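FMN-dependent NADH-azoreductase 1 (Bacillus anthracis, PDB 3U7I) probably uses FMN and NADH to reduce quinones, giving resistance to thiol-specific stress, and to cleave the azo bond of aromatic azo compounds. Local coordinates at residues 56-59 with 60-63; 110-113 with 114-117; 155-158 with 159-163; 195-198 with 199-203. All coordinates share one frame; numbering follows the deposited sequence.

In the fold
All four contacts lie within one flavodoxin-like domain, at or near the N-terminal ends of helices. Contacts 1 and 2 are neighbours: Met56 CG rests 3.6 Å from Asp115 OD1, although the two centres are about 15 Å apart. Contacts 1, 2 and 3 all touch the second subunit of the homodimer; contact 4 does not. Contact 3 has its nearest atoms about 11 Å from contact 2 and about 10 Å from contact 4. Contacts 2 and 4 come closest to the predicted FMN site, with the side chain of Pro110 about 9 Å from that of Ser23 and the side chain of Val198 about 4 Å from that of Val22.

Contact 1: residues 56-59 with 60-63; sequences MIDK and TVLS
Asp58 turns its carboxylate back over the first turn of the helix and takes up backbone N-H groups there. OD1 of Asp58 accepts from the amide N of Val61 at 3.1 Å with an N-H...O angle of 159°, the donor arriving nearly in line with the C-O bond. Thr60 N reaches the same OD1 at 3.1 Å too, but on a bent, weak bond. What brings the carboxylate over these amides is its first torsion (chi1 55°), which sets CG between the backbone N and the carbonyl carbon. This makes Asp58 the N-cap of helix 59-68, which follows strand 43-48 in the flavodoxin-like fold; its negative charge would suit the positive end of the helix dipole.

Backbone bonds then continue the turn: Leu62 N meets Asp58 O at 3.0 Å, and Ser63 N meets Lys59 O, also at 3.0 Å. Beyond the turn, Ser63 OG is bonded to Glu78 of helix 76-94.

Apolar contact comes from the residue ahead of the cap. The CG2 methyl of Ile57 lies 3.6 Å from Leu62 CD2, the two side chains crossing at about a right angle. Ile57 also packs on His105 of the second subunit, and Leu62 on Lys15 of that subunit. A methyl packs against a carbonyl as well: Val61 CG2 sits 3.5 Å from the backbone O of Met56, a selenomethionine.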
loop_
_atom_site.group_PDB
_atom_site.type_symbol
_atom_site.label_atom_id
_atom_site.label_comp_id
_atom_site.label_asym_id
_atom_site.label_seq_id
_atom_site.Cartn_x
_atom_site.Cartn_y
_atom_site.Cartn_z
HETATM N N MSE C 56 -11.479 -3.317 -5.921
HETATM C CA MSE C 56 -10.414 -3.988 -5.211
HETATM C C MSE C 56 -10.244 -5.397 -5.788
HETATM O O MSE C 56 -11.238 -6.041 -6.132
HETATM C CB MSE C 56 -10.832 -4.088 -3.744
HETATM C CG MSE C 56 -9.880 -4.813 -2.873
HETATM SE SE MSE C 56 -10.711 -5.005 -1.149
HETATM C CE MSE C 56 -12.002 -6.419 -1.573
ATOM N N ILE C 57 -9.006 -5.889 -5.891
ATOM C CA ILE C 57 -8.797 -7.308 -6.224
ATOM C C ILE C 57 -9.351 -8.212 -5.107
ATOM O O ILE C 57 -8.795 -8.270 -3.999
ATOM C CB ILE C 57 -7.296 -7.665 -6.470
ATOM C CG1 ILE C 57 -6.731 -6.930 -7.693
ATOM C CG2 ILE C 57 -7.119 -9.176 -6.658
ATOM C CD1 ILE C 57 -5.213 -7.106 -7.865
ATOM N N ASP C 58 -10.452 -8.900 -5.390
ATOM C CA ASP C 58 -10.986 -9.901 -4.462
ATOM C C ASP C 58 -11.223 -11.240 -5.174
ATOM O O ASP C 58 -10.837 -11.408 -6.335
ATOM C CB ASP C 58 -12.271 -9.405 -3.767
ATOM C CG ASP C 58 -13.355 -8.972 -4.756
ATOM O OD1 ASP C 58 -13.336 -9.424 -5.924
ATOM O OD2 ASP C 58 -14.231 -8.174 -4.366
ATOM N N LYS C 59 -11.842 -12.191 -4.473
ATOM C CA LYS C 59 -12.192 -13.489 -5.063
ATOM C C LYS C 59 -12.868 -13.350 -6.430
ATOM O O LYS C 59 -12.575 -14.103 -7.356
ATOM C CB LYS C 59 -13.112 -14.289 -4.129
ATOM C CG LYS C 59 -12.490 -14.697 -2.818
ATOM C CD LYS C 59 -13.479 -15.478 -1.963
ATOM C CE LYS C 59 -13.022 -15.538 -0.511
ATOM N NZ LYS C 59 -13.890 -16.429 0.331
ATOM N N THR C 60 -13.781 -12.392 -6.552
ATOM C CA THR C 60 -14.545 -12.238 -7.787
ATOM C C THR C 60 -13.685 -11.753 -8.954
ATOM O O THR C 60 -13.836 -12.234 -10.069
ATOM C CB THR C 60 -15.770 -11.306 -7.608
ATOM O OG1 THR C 60 -16.577 -11.774 -6.524
ATOM C CG2 THR C 60 -16.616 -11.279 -8.875
ATOM N N VAL C 61 -12.787 -10.801 -8.694
ATOM C CA VAL C 61 -11.888 -10.273 -9.725
ATOM C C VAL C 61 -10.886 -11.338 -10.207
ATOM O O VAL C 61 -10.626 -11.459 -11.411
ATOM C CB VAL C 61 -11.136 -9.008 -9.231
ATOM C CG1 VAL C 61 -10.020 -8.620 -10.206
ATOM C CG2 VAL C 61 -12.103 -7.852 -9.024
ATOM N N LEU C 62 -10.328 -12.102 -9.261
ATOM C CA LEU C 62 -9.383 -13.173 -9.579
ATOM C C LEU C 62 -10.072 -14.267 -10.397
ATOM O O LEU C 62 -9.484 -14.838 -11.319
ATOM C CB LEU C 62 -8.772 -13.756 -8.300
ATOM C CG LEU C 62 -7.929 -12.786 -7.471
ATOM C CD1 LEU C 62 -7.543 -13.389 -6.116
ATOM C CD2 LEU C 62 -6.705 -12.395 -8.256
ATOM N N SER C 63 -11.326 -14.544 -10.054
ATOM C CA SER C 63 -12.155 -15.464 -10.825
ATOM C C SER C 63 -12.415 -14.940 -12.249
ATOM O O SER C 63 -12.277 -15.671 -13.234
ATOM C CB SER C 63 -13.477 -15.698 -10.089
ATOM O OG SER C 63 -14.388 -16.434 -10.884
#

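Contact 2: residues 110-113 with 114-117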
loop_
_atom_site.group_PDB
_atom_site.type_symbol
_atom_site.label_atom_id
_atom_site.label_comp_id
_atom_site.label_asym_id
_atom_site.label_seq_id
_atom_site.Cartn_x
_atom_site.Cartn_y
_atom_site.Cartn_z
ATOM N N PRO C 110 -1.949 5.306 0.284
ATOM C CA PRO C 110 -3.276 4.945 0.792
ATOM C C PRO C 110 -3.764 3.624 0.196
ATOM O O PRO C 110 -3.499 3.332 -0.969
ATOM C CB PRO C 110 -4.154 6.105 0.310
ATOM C CG PRO C 110 -3.237 7.266 0.257
ATOM C CD PRO C 110 -1.915 6.696 -0.219
ATOM N N SER C 111 -4.487 2.838 0.987
ATOM C CA SER C 111 -5.015 1.560 0.506
ATOM C C SER C 111 -5.732 1.680 -0.839
ATOM O O SER C 111 -5.560 0.829 -1.712
ATOM C CB SER C 111 -5.940 0.929 1.539
ATOM O OG SER C 111 -6.989 1.811 1.880
ATOM N N LYS C 112 -6.539 2.726 -1.012
ATOM C CA LYS C 112 -7.268 2.878 -2.274
ATOM C C LYS C 112 -6.345 3.228 -3.449
ATOM O O LYS C 112 -6.675 2.946 -4.594
ATOM C CB LYS C 112 -8.449 3.861 -2.159
ATOM C CG LYS C 112 -9.594 3.386 -1.260
ATOM C CD LYS C 112 -10.117 1.989 -1.620
ATOM C CE LYS C 112 -10.726 1.920 -3.029
ATOM N NZ LYS C 112 -11.373 0.579 -3.307
ATOM N N LEU C 113 -5.173 3.803 -3.173
ATOM C CA LEU C 113 -4.192 4.038 -4.241
ATOM C C LEU C 113 -3.548 2.716 -4.690
ATOM O O LEU C 113 -3.222 2.538 -5.867
ATOM C CB LEU C 113 -3.126 5.063 -3.823
ATOM C CG LEU C 113 -2.140 5.513 -4.904
ATOM C CD1 LEU C 113 -2.869 5.930 -6.178
ATOM C CD2 LEU C 113 -1.253 6.652 -4.398
ATOM N N LYS C 114 -3.377 1.786 -3.752
ATOM C CA LYS C 114 -2.977 0.426 -4.117
ATOM C C LYS C 114 -4.032 -0.222 -5.018
ATOM O O LYS C 114 -3.685 -0.808 -6.043
ATOM C CB LYS C 114 -2.717 -0.443 -2.881
ATOM C CG LYS C 114 -2.228 -1.858 -3.219
ATOM C CD LYS C 114 -1.126 -1.827 -4.287
ATOM C CE LYS C 114 -0.372 -3.168 -4.423
ATOM N NZ LYS C 114 -1.243 -4.347 -4.682
ATOM N N ASP C 115 -5.313 -0.116 -4.649
ATOM C CA ASP C 115 -6.390 -0.633 -5.494
ATOM C C ASP C 115 -6.330 -0.001 -6.882
ATOM O O ASP C 115 -6.559 -0.676 -7.893
ATOM C CB ASP C 115 -7.766 -0.342 -4.898
ATOM C CG ASP C 115 -8.064 -1.181 -3.688
ATOM O OD1 ASP C 115 -7.422 -2.238 -3.522
ATOM O OD2 ASP C 115 -8.959 -0.791 -2.915
ATOM N N TYR C 116 -6.042 1.298 -6.929
ATOM C CA TYR C 116 -5.943 1.984 -8.215
ATOM C C TYR C 116 -4.771 1.425 -9.025
ATOM O O TYR C 116 -4.900 1.193 -10.231
ATOM C CB TYR C 116 -5.814 3.504 -8.032
ATOM C CG TYR C 116 -5.823 4.272 -9.339
ATOM C CD1 TYR C 116 -7.017 4.547 -10.003
ATOM C CD2 TYR C 116 -4.635 4.713 -9.911
ATOM C CE1 TYR C 116 -7.020 5.258 -11.213
ATOM C CE2 TYR C 116 -4.628 5.416 -11.122
ATOM C CZ TYR C 116 -5.813 5.687 -11.761
ATOM O OH TYR C 116 -5.787 6.387 -12.955
HETATM N N MSE C 117 -3.634 1.200 -8.371
HETATM C CA MSE C 117 -2.494 0.604 -9.063
HETATM C C MSE C 117 -2.905 -0.751 -9.624
HETATM O O MSE C 117 -2.483 -1.126 -10.714
HETATM C CB MSE C 117 -1.274 0.445 -8.140
HETATM C CG MSE C 117 -0.722 1.754 -7.550
HETATM SE SE MSE C 117 -0.222 3.053 -8.901
HETATM C CE MSE C 117 1.075 1.952 -9.880
#
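Lys112 folds round to Asp115 almost one turn further on, and the two make the charged side of this contact. The lysine chain bends at chi2 (-53°) and again at chi3, which brings the ammonium round to Asp115: NZ of Lys112 lies 2.8 Å from Asp115 OD2 in a salt bridge, on the anti side of that oxygen and 25° out of the carboxylate plane. The same NZ bonds to Val54 O. Asp115 OD1 takes a hydrogen bond from Ser111 OG of the second subunit, and the reverse pair repeats it across the interface. Lys114 heads another way, to Asp118 in its own helix and to His105 O of the second subunit.

Leu113 supplies the apolar side. Its CD1 methyl comes within 4.2 Å of Tyr116 CB and meets the Tyr116 ring obliquely. Leu113 also packs on Leu170 of helix 165-177, while Tyr116 reaches Leu8 and Ile10 on strand 6-11, so this face of helix 111-120 rests against the core of the flavodoxin-like fold.

The turn itself is ordinary alpha-helix, each N-H from Lys114 to Met117 bonding to the carbonyl four residues back, as in Tyr116 N to Lys112 O at 2.9 Å. With one carboxylate oxygen given to Lys112 and the other to the partner chain, Asp115 has its charge answered although buried, and the lysine bridge would be expected to favour its ionised form.

Contact 3: residues 155-158 with 159-163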
loop_
_atom_site.group_PDB
_atom_site.type_symbol
_atom_site.label_atom_id
_atom_site.label_comp_id
_atom_site.label_asym_id
_atom_site.label_seq_id
_atom_site.Cartn_x
_atom_site.Cartn_y
_atom_site.Cartn_z
ATOM N N THR C 155 13.241 14.897 3.789
ATOM C CA THR C 155 14.341 15.351 2.953
ATOM C C THR C 155 15.655 15.543 3.727
ATOM O O THR C 155 16.559 16.244 3.260
ATOM C CB THR C 155 13.951 16.645 2.230
ATOM O OG1 THR C 155 13.288 17.520 3.156
ATOM C CG2 THR C 155 13.010 16.331 1.075
ATOM N N ASN C 156 15.761 14.913 4.898
ATOM C CA ASN C 156 16.968 15.002 5.723
ATOM C C ASN C 156 17.934 13.820 5.537
ATOM O O ASN C 156 18.926 13.703 6.270
ATOM C CB ASN C 156 16.606 15.126 7.209
ATOM C CG ASN C 156 15.738 16.333 7.511
ATOM O OD1 ASN C 156 15.919 17.409 6.940
ATOM N ND2 ASN C 156 14.789 16.158 8.427
ATOM N N ASP C 157 17.638 12.959 4.564
ATOM C CA ASP C 157 18.430 11.755 4.291
ATOM C C ASP C 157 18.735 10.980 5.572
ATOM O O ASP C 157 19.893 10.670 5.872
ATOM C CB ASP C 157 19.715 12.090 3.525
ATOM C CG ASP C 157 19.435 12.672 2.136
ATOM O OD1 ASP C 157 18.520 12.173 1.441
ATOM O OD2 ASP C 157 20.129 13.637 1.741
ATOM N N ASP C 158 17.674 10.684 6.319
ATOM C CA ASP C 158 17.762 9.910 7.552
ATOM C C ASP C 158 16.757 8.770 7.463
ATOM O O ASP C 158 16.385 8.356 6.365
ATOM C CB ASP C 158 17.469 10.794 8.768
ATOM C CG ASP C 158 16.140 11.527 8.651
ATOM O OD1 ASP C 158 15.405 11.270 7.672
ATOM O OD2 ASP C 158 15.824 12.350 9.539
ATOM N N TRP C 159 16.303 8.275 8.608
ATOM C CA TRP C 159 15.361 7.161 8.631
ATOM C C TRP C 159 14.101 7.465 7.833
ATOM O O TRP C 159 13.662 6.643 7.028
ATOM C CB TRP C 159 15.001 6.778 10.069
ATOM C CG TRP C 159 14.002 5.655 10.175
ATOM C CD1 TRP C 159 14.258 4.318 10.073
ATOM C CD2 TRP C 159 12.591 5.776 10.417
ATOM N NE1 TRP C 159 13.093 3.596 10.227
ATOM C CE2 TRP C 159 12.055 4.471 10.445
ATOM C CE3 TRP C 159 11.727 6.864 10.610
ATOM C CZ2 TRP C 159 10.695 4.221 10.657
ATOM C CZ3 TRP C 159 10.378 6.613 10.822
ATOM C CH2 TRP C 159 9.877 5.304 10.848
ATOM N N TYR C 160 13.517 8.643 8.050
ATOM C CA TYR C 160 12.290 9.021 7.337
ATOM C C TYR C 160 12.448 8.914 5.819
ATOM O O TYR C 160 11.553 8.418 5.125
ATOM C CB TYR C 160 11.821 10.429 7.738
ATOM C CG TYR C 160 11.247 10.491 9.137
ATOM C CD1 TYR C 160 12.078 10.627 10.246
ATOM C CD2 TYR C 160 9.876 10.398 9.352
ATOM C CE1 TYR C 160 11.557 10.674 11.529
ATOM C CE2 TYR C 160 9.347 10.440 10.631
ATOM C CZ TYR C 160 10.189 10.580 11.715
ATOM O OH TYR C 160 9.662 10.622 12.989
ATOM N N THR C 161 13.590 9.377 5.314
ATOM C CA THR C 161 13.885 9.306 3.886
ATOM C C THR C 161 13.884 7.853 3.426
ATOM O O THR C 161 13.398 7.539 2.346
ATOM C CB THR C 161 15.255 9.916 3.559
ATOM O OG1 THR C 161 15.393 11.173 4.232
ATOM C CG2 THR C 161 15.399 10.122 2.056
ATOM N N ASP C 162 14.432 6.974 4.258
ATOM C CA ASP C 162 14.546 5.562 3.924
ATOM C C ASP C 162 13.199 4.826 3.942
ATOM O O ASP C 162 13.015 3.863 3.198
ATOM C CB ASP C 162 15.547 4.875 4.851
ATOM C CG ASP C 162 16.939 5.459 4.731
ATOM O OD1 ASP C 162 17.260 5.994 3.648
ATOM O OD2 ASP C 162 17.711 5.388 5.716
ATOM N N VAL C 163 12.257 5.286 4.769
ATOM C CA VAL C 163 10.948 4.623 4.889
ATOM C C VAL C 163 9.804 5.359 4.193
ATOM O O VAL C 163 8.630 5.081 4.442
ATOM C CB VAL C 163 10.568 4.335 6.369
ATOM C CG1 VAL C 163 11.615 3.452 7.003
ATOM C CG2 VAL C 163 10.396 5.626 7.159
#
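Thr161 OG1 is the polar atom at the heart of this turn: it accepts from the backbone N of Asp158 at 3.1 Å, lies 2.9 Å from Asp157 N, and is also hydrogen-bonded to the backbone O of Tyr154. Asp158 is the N-cap of the short helix 159-162, and a side chain three residues on that receives the N-cap's own amide is one half of a capping box. The hydroxyl gets there because chi1 of Thr161 (-46°) sets OG1 anti to the carbonyl carbon, beside its own backbone N. That leaves CG2 anti to the backbone N, 3.8 Å from Asp157 OD1.

The carboxylate of Asp158 bends back over the start of the helix, its OD1 3.3 Å from Tyr160 N, and its plane stands 44° from that of the Tyr160 ring. At this N-cap its negative charge would be expected to suit the amide end of the short helix. Asp158 O accepts from Asp162 N at 3.2 Å, closing the first helical turn, while the carboxylates of Asp158 and Asp162 are not in contact.

The segment follows strand 143-149 of the flavodoxin-like domain and reaches the dimer interface through its aromatic side. Trp159 meets Phe107 edge-to-face within its own chain and the ring of Phe176 of the second subunit, while Tyr160 packs on Gly133 of that subunit. Between the two neighbouring rings, Trp159 CE3 stands 3.7 Å above the Tyr160 plane, over the ring centre.

Contact 4: residues 195-198 with 199-203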
loop_
_atom_site.group_PDB
_atom_site.type_symbol
_atom_site.label_atom_id
_atom_site.label_comp_id
_atom_site.label_asym_id
_atom_site.label_seq_id
_atom_site.Cartn_x
_atom_site.Cartn_y
_atom_site.Cartn_z
ATOM N N PRO C 195 2.129 26.258 9.823
ATOM C CA PRO C 195 1.122 25.936 8.802
ATOM C C PRO C 195 1.170 26.870 7.593
ATOM O O PRO C 195 0.969 26.431 6.462
ATOM C CB PRO C 195 -0.204 26.111 9.555
ATOM C CG PRO C 195 0.132 25.845 10.966
ATOM C CD PRO C 195 1.519 26.409 11.155
ATOM N N THR C 196 1.431 28.148 7.836
ATOM C CA THR C 196 1.544 29.111 6.750
ATOM C C THR C 196 2.868 28.933 6.004
ATOM O O THR C 196 2.949 29.209 4.806
ATOM C CB THR C 196 1.405 30.558 7.262
ATOM O OG1 THR C 196 0.179 30.684 7.992
ATOM C CG2 THR C 196 1.397 31.531 6.105
ATOM N N GLU C 197 3.894 28.463 6.715
ATOM C CA GLU C 197 5.190 28.159 6.109
ATOM C C GLU C 197 5.075 26.949 5.185
ATOM O O GLU C 197 5.586 26.964 4.063
ATOM C CB GLU C 197 6.248 27.881 7.182
ATOM C CG GLU C 197 7.598 27.430 6.610
ATOM C CD GLU C 197 8.433 26.602 7.593
ATOM O OE1 GLU C 197 8.410 26.894 8.814
ATOM O OE2 GLU C 197 9.115 25.654 7.137
ATOM N N VAL C 198 4.405 25.902 5.659
ATOM C CA VAL C 198 4.186 24.712 4.839
ATOM C C VAL C 198 3.434 25.082 3.564
ATOM O O VAL C 198 3.899 24.803 2.456
ATOM C CB VAL C 198 3.399 23.611 5.598
ATOM C CG1 VAL C 198 3.189 22.395 4.715
ATOM C CG2 VAL C 198 4.124 23.219 6.865
ATOM N N LEU C 199 2.272 25.710 3.728
ATOM C CA LEU C 199 1.419 26.057 2.597
ATOM C C LEU C 199 2.148 26.918 1.576
ATOM O O LEU C 199 2.095 26.638 0.380
ATOM C CB LEU C 199 0.137 26.747 3.075
ATOM C CG LEU C 199 -0.937 25.810 3.640
ATOM C CD1 LEU C 199 -2.077 26.604 4.253
ATOM C CD2 LEU C 199 -1.466 24.872 2.560
ATOM N N GLN C 200 2.838 27.955 2.050
ATOM C CA GLN C 200 3.510 28.906 1.163
ATOM C C GLN C 200 4.696 28.304 0.408
ATOM O O GLN C 200 4.921 28.626 -0.762
ATOM C CB GLN C 200 3.935 30.165 1.927
ATOM C CG GLN C 200 2.766 30.989 2.464
ATOM C CD GLN C 200 1.801 31.437 1.368
ATOM O OE1 GLN C 200 2.209 31.733 0.238
ATOM N NE2 GLN C 200 0.511 31.482 1.700
ATOM N N ASN C 201 5.452 27.434 1.069
ATOM C CA ASN C 201 6.552 26.750 0.398
ATOM C C ASN C 201 6.057 25.795 -0.692
ATOM O O ASN C 201 6.632 25.732 -1.780
ATOM C CB ASN C 201 7.431 26.018 1.407
ATOM C CG ASN C 201 8.360 26.955 2.156
ATOM O OD1 ASN C 201 8.936 27.875 1.567
ATOM N ND2 ASN C 201 8.507 26.733 3.462
ATOM N N ALA C 202 4.981 25.071 -0.388
ATOM C CA ALA C 202 4.366 24.128 -1.319
ATOM C C ALA C 202 3.698 24.864 -2.476
ATOM O O ALA C 202 3.806 24.446 -3.628
ATOM C CB ALA C 202 3.364 23.260 -0.604
ATOM N N TYR C 203 3.001 25.955 -2.167
ATOM C CA TYR C 203 2.405 26.782 -3.207
ATOM C C TYR C 203 3.446 27.190 -4.248
ATOM O O TYR C 203 3.184 27.129 -5.450
ATOM C CB TYR C 203 1.762 28.038 -2.617
ATOM C CG TYR C 203 0.489 27.796 -1.830
ATOM C CD1 TYR C 203 -0.204 26.592 -1.927
ATOM C CD2 TYR C 203 -0.027 28.784 -0.995
ATOM C CE1 TYR C 203 -1.375 26.378 -1.203
ATOM C CE2 TYR C 203 -1.189 28.580 -0.271
ATOM C CZ TYR C 203 -1.858 27.380 -0.377
ATOM O OH TYR C 203 -3.010 27.191 0.350
HETATM O O HOH W 1 8.415 24.663 4.980
#
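Glu197 and Asn201, one turn apart, are joined through a water. It donates to Glu197 OE2 at 2.5 Å and accepts from Asn201 ND2 at 2.6 Å; both lengths are short for such bonds and best taken with caution. The direct approach is of the amide nitrogen to a methylene, Asn201 ND2 3.3 Å from Glu197 CG, and the amide and carboxylate planes are 76° apart. The amide nitrogen also passes close to Glu197 O, but at an angle too poor for a bond. That carbonyl is satisfied instead by Asn201's own backbone N.

The other backbone acceptors are met in the same helical pattern. Pro195 O takes Leu199 N, Thr196 O takes Gln200 N at 3.0 Å, and Val198 O takes Ala202 N at 3.1 Å.

This is the opening of helix 195-214, which follows strand 181-187 at one margin of the parallel sheet of the flavodoxin-like domain. Glu197 N has a weak bond to Asp194 OD2, consistent with a capping role for that aspartate just ahead of the helix. Inward, Val198 and Ala202 pack on Ala187 of the strand, and Val198 lies near Val22, part of the predicted FMN site.

On the outer side, Thr196 and Gln200 run side by side in the same direction, their CG2 and CG atoms 3.9 Å apart. A different side of the helix is turned to helix 22-37: there Leu199 lies on Lys25, and the ring of Tyr203 stacks with that of His29.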